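Long-range contacts in penicillin-binding protein PbpB (Mycobacterium tuberculosis, PDB 6KGT), which synthesises cross-linked peptidoglycan from lipid intermediates for the mycobacterial cell wall and binds penicillin: residues L291-S296 with K323-G328; G456-T461 with P556-A561; V270-A275 with A473-T478. All blocks are in the same frame, centred on the assembly; numbering follows the deposited sequence.

Contact 1: residues L291-S296 with K323-G328; sequences LQVPGS and KSSNVG. With SFR ((2R)-2-[(1S,2R)-1-carboxy-2-hydroxypropyl]-5-[(2R)-oxolan-2-yl]-2,3-dihydro-1,3-thiazole-4-carboxylic acid), chain B.
Val293, Pro294 and Ser296 wrap around Val327 at the start of helix 326-336, while Val293 also reaches Ser325, two residues earlier, and Gly328, the next residue. The second segment opens at the end of helix 317-323, where Ser324, with positive phi, is the C-prime residue of a Schellman motif. Ser324, Ser325 and Asn326 match the SXN motif of transpeptidases; Ser324 OG comes within 3.0 Å of SFR N4, while its hydrogen bonds are to Lys272 and Lys475.

Ser325 turns toward the 291-296 loop. As N-cap its OG accepts from Gly328 N at 2.9 Å and is also bonded to Asp306, so this buried hydroxyl meets the CG1 methyl of Val293 with its polar needs already met. Asn326 serves the ligand instead: its ND2 donates to SFR O62 over 2.7 Å, and its OD1 is bonded to Lys272.

Val327 carries most of the packing. With CG1 anti to the backbone N (chi1 178°), that methyl lies 3.3 Å from Pro294 O and 3.7 Å from Val293 CG1, while the other branch, CG2, rests on Ser296 CA. A compact branched residue suits this place, since its two methyls fill separate parts of the loop's curve. At Gly328, which has no side chain, Val293 CG1 comes to 3.4 Å from the backbone N.

Direct contact between the two segments thus rests on dispersion and shape; Asp306, bonded to Gly295, Ser325 and Val327, links them indirectly, and the SXN polar groups serve the cap and the active site.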
loop_
_atom_site.group_PDB
_atom_site.type_symbol
_atom_site.label_atom_id
_atom_site.label_comp_id
_atom_site.label_asym_id
_atom_site.label_seq_id
_atom_site.Cartn_x
_atom_site.Cartn_y
_atom_site.Cartn_z
ATOM N N LEU A 291 5.637 21.595 -21.759
ATOM C CA LEU A 291 5.266 22.668 -20.853
ATOM C C LEU A 291 6.455 23.591 -20.650
ATOM O O LEU A 291 7.551 23.339 -21.142
ATOM C CB LEU A 291 4.795 22.108 -19.506
ATOM C CG LEU A 291 3.706 21.026 -19.504
ATOM C CD1 LEU A 291 3.663 20.308 -18.159
ATOM C CD2 LEU A 291 2.344 21.634 -19.794
ATOM N N GLN A 292 6.222 24.668 -19.910
ATOM C CA GLN A 292 7.268 25.588 -19.490
ATOM C C GLN A 292 7.181 25.679 -17.974
ATOM O O GLN A 292 6.231 26.263 -17.438
ATOM C CB GLN A 292 7.093 26.962 -20.146
ATOM C CG GLN A 292 7.090 26.941 -21.684
ATOM C CD GLN A 292 8.380 26.379 -22.264
ATOM O OE1 GLN A 292 9.475 26.749 -21.852
ATOM N NE2 GLN A 292 8.249 25.482 -23.226
ATOM N N VAL A 293 8.160 25.114 -17.275
ATOM C CA VAL A 293 8.054 24.963 -15.830
ATOM C C VAL A 293 9.150 25.805 -15.173
ATOM O O VAL A 293 10.339 25.473 -15.278
ATOM C CB VAL A 293 8.148 23.488 -15.421
ATOM C CG1 VAL A 293 7.898 23.316 -13.928
ATOM C CG2 VAL A 293 7.126 22.673 -16.233
ATOM N N PRO A 294 8.806 26.898 -14.496
ATOM C CA PRO A 294 9.809 27.643 -13.723
ATOM C C PRO A 294 10.254 26.870 -12.490
ATOM O O PRO A 294 9.638 25.889 -12.071
ATOM C CB PRO A 294 9.077 28.941 -13.328
ATOM C CG PRO A 294 7.621 28.611 -13.418
ATOM C CD PRO A 294 7.505 27.597 -14.542
ATOM N N GLY A 295 11.353 27.339 -11.898
ATOM C CA GLY A 295 11.868 26.750 -10.676
ATOM C C GLY A 295 11.028 27.000 -9.441
ATOM O O GLY A 295 11.217 26.309 -8.433
ATOM N N SER A 296 10.116 27.964 -9.482
ATOM C CA SER A 296 9.250 28.189 -8.335
ATOM C C SER A 296 8.000 28.905 -8.801
ATOM O O SER A 296 7.964 29.498 -9.880
ATOM C CB SER A 296 9.959 28.980 -7.226
ATOM O OG SER A 296 10.689 30.075 -7.747
ATOM N N LYS A 323 10.108 13.381 -13.440
ATOM C CA LYS A 323 11.099 14.092 -12.639
ATOM C C LYS A 323 10.548 14.581 -11.308
ATOM O O LYS A 323 11.325 15.033 -10.460
ATOM C CB LYS A 323 11.676 15.273 -13.439
ATOM C CG LYS A 323 12.732 14.813 -14.433
ATOM C CD LYS A 323 13.095 15.869 -15.427
ATOM C CE LYS A 323 13.877 15.257 -16.586
ATOM N NZ LYS A 323 15.030 14.384 -16.162
ATOM N N SER A 324 9.242 14.463 -11.105
ATOM C CA SER A 324 8.549 14.884 -9.892
ATOM C C SER A 324 8.752 16.384 -9.619
ATOM O O SER A 324 9.217 16.807 -8.560
ATOM C CB SER A 324 8.965 14.025 -8.702
ATOM O OG SER A 324 7.916 13.998 -7.753
ATOM N N SER A 325 8.362 17.188 -10.608
ATOM C CA SER A 325 8.362 18.641 -10.486
ATOM C C SER A 325 7.121 19.101 -9.718
ATOM O O SER A 325 6.001 18.888 -10.180
ATOM C CB SER A 325 8.415 19.263 -11.881
ATOM O OG SER A 325 8.118 20.636 -11.864
ATOM N N ASN A 326 7.323 19.693 -8.533
ATOM C CA ASN A 326 6.218 20.293 -7.785
ATOM C C ASN A 326 5.539 21.394 -8.587
ATOM O O ASN A 326 4.307 21.425 -8.700
ATOM C CB ASN A 326 6.727 20.856 -6.452
ATOM C CG ASN A 326 7.122 19.765 -5.477
ATOM O OD1 ASN A 326 6.715 18.610 -5.639
ATOM N ND2 ASN A 326 7.935 20.118 -4.469
ATOM N N VAL A 327 6.337 22.313 -9.149
ATOM C CA VAL A 327 5.796 23.424 -9.934
ATOM C C VAL A 327 4.963 22.890 -11.091
ATOM O O VAL A 327 3.805 23.288 -11.286
ATOM C CB VAL A 327 6.941 24.338 -10.422
ATOM C CG1 VAL A 327 6.419 25.487 -11.290
ATOM C CG2 VAL A 327 7.743 24.872 -9.218
ATOM N N GLY A 328 5.531 21.955 -11.862
ATOM C CA GLY A 328 4.772 21.345 -12.943
ATOM C C GLY A 328 3.469 20.737 -12.460
ATOM O O GLY A 328 2.416 20.908 -13.087
HETATM C C7 SFR B . 7.661 14.336 -3.789
HETATM C C6 SFR B . 8.752 15.444 -3.834
HETATM N N4 SFR B . 9.647 13.704 -5.304
HETATM C C5 SFR B . 9.437 15.285 -5.083
HETATM C C3 SFR B . 11.144 13.428 -5.213
HETATM C C2 SFR B . 11.984 14.718 -4.969
HETATM S S1 SFR B . 11.046 15.912 -4.934
HETATM C C31 SFR B . 11.606 12.001 -5.484
HETATM O O71 SFR B . 7.759 13.450 -2.901
HETATM C C61 SFR B . 8.109 16.857 -3.701
HETATM O O62 SFR B . 9.116 17.814 -3.634
HETATM C C62 SFR B . 7.230 16.975 -2.466
HETATM C C14 SFR B . 13.386 15.066 -5.476
HETATM C C15 SFR B . 14.342 14.855 -4.594
HETATM C C16 SFR B . 15.646 15.296 -5.447
HETATM C C17 SFR B . 15.421 14.873 -6.730
HETATM O O18 SFR B . 13.971 14.372 -6.783
HETATM O O32 SFR B . 12.575 11.460 -4.885
HETATM O O31 SFR B . 10.953 11.343 -6.328
#

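Contact 2: residues G456-T461 with P556-A561; sequences GYQQGT and PLVLQA. With SFR ((2R)-2-[(1S,2R)-1-carboxy-2-hydroxypropyl]-5-[(2R)-oxolan-2-yl]-2,3-dihydro-1,3-thiazole-4-carboxylic acid), chain B.
Gln458 holds the C-terminal tail by its side-chain amide, which reaches from a type I beta turn (Gly456 to Gln459) to the backbone of Leu559 and Gln560. The turn belongs to the loop between helix 436-450 and strand 473-483 of the transpeptidase domain, and the tail, following helix 531-544, crosses it as an irregular chain.

Three hydrogen bonds make up the polar part. Gln458 OE1 accepts from Leu559 N at 2.7 Å, nearly along the C=O axis, and from Gln560 N at 3.2 Å, this second donor tilted from the carbonyl plane. NE2 of the same amide gives a nearly straight bond (173°) to Gln560 O, 2.8 Å away, which it meets on a lone pair. The amide thus pairs with both the N-H and the C=O of Gln560, much as a neighbouring strand would; this fixes its rotation and tells OE1 from NE2. Glutamine suits the task because it offers a donor and an acceptor side by side, and the bend at chi2 (-71°) brings them down onto the tail.

Van der Waals contact comes from Leu559, a buried side chain whose methyls rest on the turn's carbonyl oxygens: CD1 lies 3.6 Å from Gln458 O and CD2 meets Gln459 O at 3.8 Å. It also packs on Ala448 of helix 436-450.

Nearer the surface the extended Gln560 side chain crosses that of Tyr457 at a slant. Ring and amide planes stand at 90°, and the nearest side-chain atoms are Tyr457 CD1 and Gln560 NE2, 3.8 Å apart.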
loop_
_atom_site.group_PDB
_atom_site.type_symbol
_atom_site.label_atom_id
_atom_site.label_comp_id
_atom_site.label_asym_id
_atom_site.label_seq_id
_atom_site.Cartn_x
_atom_site.Cartn_y
_atom_site.Cartn_z
ATOM N N GLY A 456 21.163 11.893 -18.639
ATOM C CA GLY A 456 20.425 12.505 -17.553
ATOM C C GLY A 456 19.098 13.131 -17.932
ATOM O O GLY A 456 18.150 13.079 -17.138
ATOM N N TYR A 457 19.010 13.711 -19.139
ATOM C CA TYR A 457 17.862 14.550 -19.474
ATOM C C TYR A 457 16.564 13.765 -19.449
ATOM O O TYR A 457 15.520 14.306 -19.070
ATOM C CB TYR A 457 18.045 15.198 -20.844
ATOM C CG TYR A 457 19.308 16.003 -20.967
ATOM C CD1 TYR A 457 19.461 17.200 -20.288
ATOM C CD2 TYR A 457 20.351 15.573 -21.771
ATOM C CE1 TYR A 457 20.633 17.938 -20.395
ATOM C CE2 TYR A 457 21.517 16.305 -21.888
ATOM C CZ TYR A 457 21.653 17.485 -21.198
ATOM O OH TYR A 457 22.812 18.212 -21.312
ATOM N N GLN A 458 16.602 12.498 -19.851
ATOM C CA GLN A 458 15.399 11.689 -19.958
ATOM C C GLN A 458 15.358 10.584 -18.902
ATOM O O GLN A 458 14.795 9.513 -19.132
ATOM C CB GLN A 458 15.275 11.128 -21.376
ATOM C CG GLN A 458 15.601 12.167 -22.480
ATOM C CD GLN A 458 14.538 13.260 -22.619
ATOM O OE1 GLN A 458 13.392 13.078 -22.219
ATOM N NE2 GLN A 458 14.915 14.385 -23.209
ATOM N N GLN A 459 15.931 10.836 -17.734
ATOM C CA GLN A 459 15.892 9.897 -16.620
ATOM C C GLN A 459 14.866 10.351 -15.590
ATOM O O GLN A 459 14.772 11.544 -15.287
ATOM C CB GLN A 459 17.262 9.776 -15.965
ATOM C CG GLN A 459 17.352 8.667 -14.946
ATOM C CD GLN A 459 18.781 8.214 -14.748
ATOM O OE1 GLN A 459 19.404 7.669 -15.677
ATOM N NE2 GLN A 459 19.315 8.439 -13.555
ATOM N N GLY A 460 14.085 9.393 -15.072
ATOM C CA GLY A 460 13.165 9.646 -13.988
ATOM C C GLY A 460 13.850 9.604 -12.625
ATOM O O GLY A 460 15.067 9.474 -12.491
ATOM N N THR A 461 13.028 9.718 -11.585
ATOM C CA THR A 461 13.525 9.727 -10.219
ATOM C C THR A 461 13.811 8.327 -9.673
ATOM O O THR A 461 14.501 8.212 -8.657
ATOM C CB THR A 461 12.522 10.433 -9.309
ATOM O OG1 THR A 461 11.248 9.780 -9.399
ATOM C CG2 THR A 461 12.371 11.921 -9.687
ATOM N N PRO A 556 12.012 5.171 -26.229
ATOM C CA PRO A 556 12.121 5.889 -24.951
ATOM C C PRO A 556 11.108 7.025 -24.855
ATOM O O PRO A 556 10.753 7.658 -25.855
ATOM C CB PRO A 556 13.563 6.422 -24.954
ATOM C CG PRO A 556 14.291 5.604 -25.979
ATOM C CD PRO A 556 13.258 5.234 -27.014
ATOM N N LEU A 557 10.619 7.263 -23.635
ATOM C CA LEU A 557 9.689 8.359 -23.403
ATOM C C LEU A 557 10.437 9.676 -23.285
ATOM O O LEU A 557 11.560 9.732 -22.778
ATOM C CB LEU A 557 8.862 8.140 -22.134
ATOM C CG LEU A 557 8.152 6.802 -21.969
ATOM C CD1 LEU A 557 7.671 6.662 -20.555
ATOM C CD2 LEU A 557 7.002 6.663 -22.954
ATOM N N VAL A 558 9.798 10.742 -23.754
ATOM C CA VAL A 558 10.372 12.081 -23.700
ATOM C C VAL A 558 9.833 12.791 -22.468
ATOM O O VAL A 558 8.627 13.039 -22.360
ATOM C CB VAL A 558 10.071 12.878 -24.978
ATOM C CG1 VAL A 558 10.825 14.190 -24.952
ATOM C CG2 VAL A 558 10.454 12.062 -26.200
ATOM N N LEU A 559 10.736 13.112 -21.541
ATOM C CA LEU A 559 10.422 13.856 -20.330
ATOM C C LEU A 559 10.791 15.317 -20.427
ATOM O O LEU A 559 10.244 16.135 -19.675
ATOM C CB LEU A 559 11.172 13.284 -19.124
ATOM C CG LEU A 559 10.915 11.866 -18.639
ATOM C CD1 LEU A 559 11.454 10.843 -19.627
ATOM C CD2 LEU A 559 11.572 11.716 -17.271
ATOM N N GLN A 560 11.720 15.650 -21.316
ATOM C CA GLN A 560 12.242 17.001 -21.423
ATOM C C GLN A 560 12.483 17.285 -22.894
ATOM O O GLN A 560 13.256 16.573 -23.541
ATOM C CB GLN A 560 13.528 17.130 -20.611
ATOM C CG GLN A 560 14.069 18.524 -20.461
ATOM C CD GLN A 560 15.388 18.518 -19.718
ATOM O OE1 GLN A 560 15.562 17.765 -18.762
ATOM N NE2 GLN A 560 16.331 19.341 -20.166
ATOM N N ALA A 561 11.804 18.303 -23.428
ATOM C CA ALA A 561 12.036 18.733 -24.803
ATOM C C ALA A 561 13.366 19.476 -24.909
ATOM O O ALA A 561 14.301 19.217 -24.147
ATOM C CB ALA A 561 10.881 19.622 -25.281
HETATM C C7 SFR B . 7.661 14.336 -3.789
HETATM C C6 SFR B . 8.752 15.444 -3.834
HETATM N N4 SFR B . 9.647 13.704 -5.304
HETATM C C5 SFR B . 9.437 15.285 -5.083
HETATM C C3 SFR B . 11.144 13.428 -5.213
HETATM C C2 SFR B . 11.984 14.718 -4.969
HETATM S S1 SFR B . 11.046 15.912 -4.934
HETATM C C31 SFR B . 11.606 12.001 -5.484
HETATM O O71 SFR B . 7.759 13.450 -2.901
HETATM C C61 SFR B . 8.109 16.857 -3.701
HETATM O O62 SFR B . 9.116 17.814 -3.634
HETATM C C62 SFR B . 7.230 16.975 -2.466
HETATM C C14 SFR B . 13.386 15.066 -5.476
HETATM C C15 SFR B . 14.342 14.855 -4.594
HETATM C C16 SFR B . 15.646 15.296 -5.447
HETATM C C17 SFR B . 15.421 14.873 -6.730
HETATM O O18 SFR B . 13.971 14.372 -6.783
HETATM O O32 SFR B . 12.575 11.460 -4.885
HETATM O O31 SFR B . 10.953 11.343 -6.328
#

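Contact 3: residues V270-A275 with A473-T478; sequences VNKIVA and AGKTGT. With SFR ((2R)-2-[(1S,2R)-1-carboxy-2-hydroxypropyl]-5-[(2R)-oxolan-2-yl]-2,3-dihydro-1,3-thiazole-4-carboxylic acid), chain B.
Val270 fits against the backbone of strand 473-483 at Lys475, Thr476 and Gly477, and this is the tight part of the contact. Its CG2 methyl, anti to the carbonyl carbon, sits 3.3 Å from Lys475 O and 3.8 Å from Gly477 N. The close approach is possible because Gly477 has no side chain on the face turned toward the valine, whose methyl occupies that ground. Lys475 adds its own aliphatic start, CG lying 3.8 Å from Val270 CA. Around this core Met393 of helix 390-401 and Thr497 of strand 493-502 also touch Val270, so a small branched apolar residue is well suited here.

The sequences identify the site: Val270 to Lys272 follow the probable acylated nucleophile Ser269 in the SXXK motif, and Lys475, Thr476 and Gly477 are the KTG motif on a strand of the antiparallel sheet, as in the penicillin-binding transpeptidase fold.

Toward the ligand the packing is looser. The two lysines touch through methylenes, Lys272 CD and Lys475 CE being 4.2 Å apart. Their amines keep a wider spacing, with 5.1 Å between Lys272 NZ and Lys475 NZ, and both turn to the SXN serine. The Lys475 chain, bent at chi2 and chi4 (66° and 82°), curls back so that NZ donates to Thr476 O at 3.0 Å, a grip that keeps the flexible chain in place.

Beyond the lysines the strand meets SFR. Thr476 OG1 faces the carboxylate oxygen O31 at a suspiciously short distance, whereas Thr478 N donates to SFR O71 at 2.8 Å and 165°, consistent with the backbone N-H that this strand lends to the oxyanion hole in related enzymes.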
loop_
_atom_site.group_PDB
_atom_site.type_symbol
_atom_site.label_atom_id
_atom_site.label_comp_id
_atom_site.label_asym_id
_atom_site.label_seq_id
_atom_site.Cartn_x
_atom_site.Cartn_y
_atom_site.Cartn_z
ATOM N N VAL A 270 4.170 10.540 -4.170
ATOM C CA VAL A 270 3.355 9.410 -4.629
ATOM C C VAL A 270 1.895 9.841 -4.836
ATOM O O VAL A 270 1.185 9.277 -5.679
ATOM C CB VAL A 270 3.493 8.218 -3.655
ATOM C CG1 VAL A 270 2.432 7.186 -3.885
ATOM C CG2 VAL A 270 4.831 7.558 -3.856
ATOM N N ASN A 271 1.438 10.878 -4.121
ATOM C CA ASN A 271 0.086 11.368 -4.345
ATOM C C ASN A 271 -0.120 11.947 -5.747
ATOM O O ASN A 271 -1.267 12.100 -6.164
ATOM C CB ASN A 271 -0.280 12.422 -3.300
ATOM C CG ASN A 271 -1.787 12.561 -3.114
ATOM O OD1 ASN A 271 -2.493 11.562 -3.007
ATOM N ND2 ASN A 271 -2.286 13.796 -3.101
ATOM N N LYS A 272 0.944 12.252 -6.493
ATOM C CA LYS A 272 0.776 12.939 -7.765
ATOM C C LYS A 272 0.013 12.114 -8.800
ATOM O O LYS A 272 -0.360 12.654 -9.848
ATOM C CB LYS A 272 2.152 13.361 -8.285
ATOM C CG LYS A 272 2.802 14.439 -7.403
ATOM C CD LYS A 272 4.125 14.918 -7.999
ATOM C CE LYS A 272 4.803 16.016 -7.148
ATOM N NZ LYS A 272 6.196 16.296 -7.651
ATOM N N ILE A 273 -0.252 10.835 -8.523
ATOM C CA ILE A 273 -1.152 10.054 -9.362
ATOM C C ILE A 273 -2.537 10.696 -9.443
ATOM O O ILE A 273 -3.240 10.528 -10.447
ATOM C CB ILE A 273 -1.230 8.606 -8.836
ATOM C CG1 ILE A 273 -1.853 7.680 -9.879
ATOM C CG2 ILE A 273 -1.996 8.539 -7.509
ATOM C CD1 ILE A 273 -2.218 6.320 -9.326
ATOM N N VAL A 274 -2.963 11.424 -8.404
ATOM C CA VAL A 274 -4.276 12.065 -8.467
ATOM C C VAL A 274 -4.279 13.193 -9.505
ATOM O O VAL A 274 -5.153 13.245 -10.380
ATOM C CB VAL A 274 -4.717 12.536 -7.070
ATOM C CG1 VAL A 274 -6.131 13.112 -7.120
ATOM C CG2 VAL A 274 -4.690 11.346 -6.092
ATOM N N ALA A 275 -3.281 14.083 -9.452
ATOM C CA ALA A 275 -3.163 15.162 -10.438
ATOM C C ALA A 275 -3.011 14.617 -11.858
ATOM O O ALA A 275 -3.659 15.099 -12.795
ATOM C CB ALA A 275 -1.975 16.065 -10.084
ATOM N N ALA A 473 6.049 0.438 -13.862
ATOM C CA ALA A 473 5.577 1.816 -13.764
ATOM C C ALA A 473 5.351 2.125 -12.298
ATOM O O ALA A 473 4.798 1.293 -11.583
ATOM C CB ALA A 473 4.278 2.029 -14.560
ATOM N N GLY A 474 5.768 3.304 -11.851
ATOM C CA GLY A 474 5.578 3.635 -10.451
ATOM C C GLY A 474 5.831 5.097 -10.163
ATOM O O GLY A 474 5.989 5.908 -11.071
ATOM N N LYS A 475 5.860 5.430 -8.871
ATOM C CA LYS A 475 6.117 6.801 -8.456
ATOM C C LYS A 475 6.866 6.790 -7.124
ATOM O O LYS A 475 6.526 6.020 -6.222
ATOM C CB LYS A 475 4.800 7.600 -8.353
ATOM C CG LYS A 475 4.979 9.093 -8.039
ATOM C CD LYS A 475 5.683 9.833 -9.192
ATOM C CE LYS A 475 6.056 11.260 -8.802
ATOM N NZ LYS A 475 7.333 11.324 -8.016
ATOM N N THR A 476 7.902 7.625 -7.029
ATOM C CA THR A 476 8.724 7.802 -5.840
ATOM C C THR A 476 8.144 8.896 -4.955
ATOM O O THR A 476 7.471 9.810 -5.422
ATOM C CB THR A 476 10.155 8.189 -6.217
ATOM O OG1 THR A 476 10.090 9.195 -7.245
ATOM C CG2 THR A 476 10.954 6.977 -6.714
ATOM N N GLY A 477 8.447 8.816 -3.665
ATOM C CA GLY A 477 7.963 9.838 -2.776
ATOM C C GLY A 477 8.865 10.152 -1.608
ATOM O O GLY A 477 9.528 9.280 -1.037
ATOM N N THR A 478 8.844 11.423 -1.236
ATOM C CA THR A 478 9.537 11.951 -0.071
ATOM C C THR A 478 8.596 12.968 0.564
ATOM O O THR A 478 8.178 13.915 -0.106
ATOM C CB THR A 478 10.861 12.605 -0.481
ATOM O OG1 THR A 478 11.687 11.629 -1.127
ATOM C CG2 THR A 478 11.580 13.149 0.726
HETATM C C7 SFR B . 7.661 14.336 -3.789
HETATM C C6 SFR B . 8.752 15.444 -3.834
HETATM N N4 SFR B . 9.647 13.704 -5.304
HETATM C C5 SFR B . 9.437 15.285 -5.083
HETATM C C3 SFR B . 11.144 13.428 -5.213
HETATM C C2 SFR B . 11.984 14.718 -4.969
HETATM S S1 SFR B . 11.046 15.912 -4.934
HETATM C C31 SFR B . 11.606 12.001 -5.484
HETATM O O71 SFR B . 7.759 13.450 -2.901
HETATM C C61 SFR B . 8.109 16.857 -3.701
HETATM O O62 SFR B . 9.116 17.814 -3.634
HETATM C C62 SFR B . 7.230 16.975 -2.466
HETATM C C14 SFR B . 13.386 15.066 -5.476
HETATM C C15 SFR B . 14.342 14.855 -4.594
HETATM C C16 SFR B . 15.646 15.296 -5.447
HETATM C C17 SFR B . 15.421 14.873 -6.730
HETATM O O18 SFR B . 13.971 14.372 -6.783
HETATM O O32 SFR B . 12.575 11.460 -4.885
HETATM O O31 SFR B . 10.953 11.343 -6.328
#

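How the contacts relate
Burial falls from contact 3, wholly buried, through contact 1, partly buried, to contact 2 at the surface, and chemistry follows: methyl packing in contacts 3 and 1, amide-to-backbone bonds in contact 2. Contacts 1 and 3 hold different elements, a loop against a helix start and the 3-10 turn leading into helix 273-281 against a sheet strand, but the active-site motifs they carry meet at Ser324. Contact 1 is nested in the chain loop closed by contact 3, whereas contacts 2 and 3 interleave. Contact 2 is joined to the others by Lys323, probably hydrogen-bonded to Gln459 O, and by the neighbouring hydroxyls of Thr461 and Thr476. All three border the same ligand.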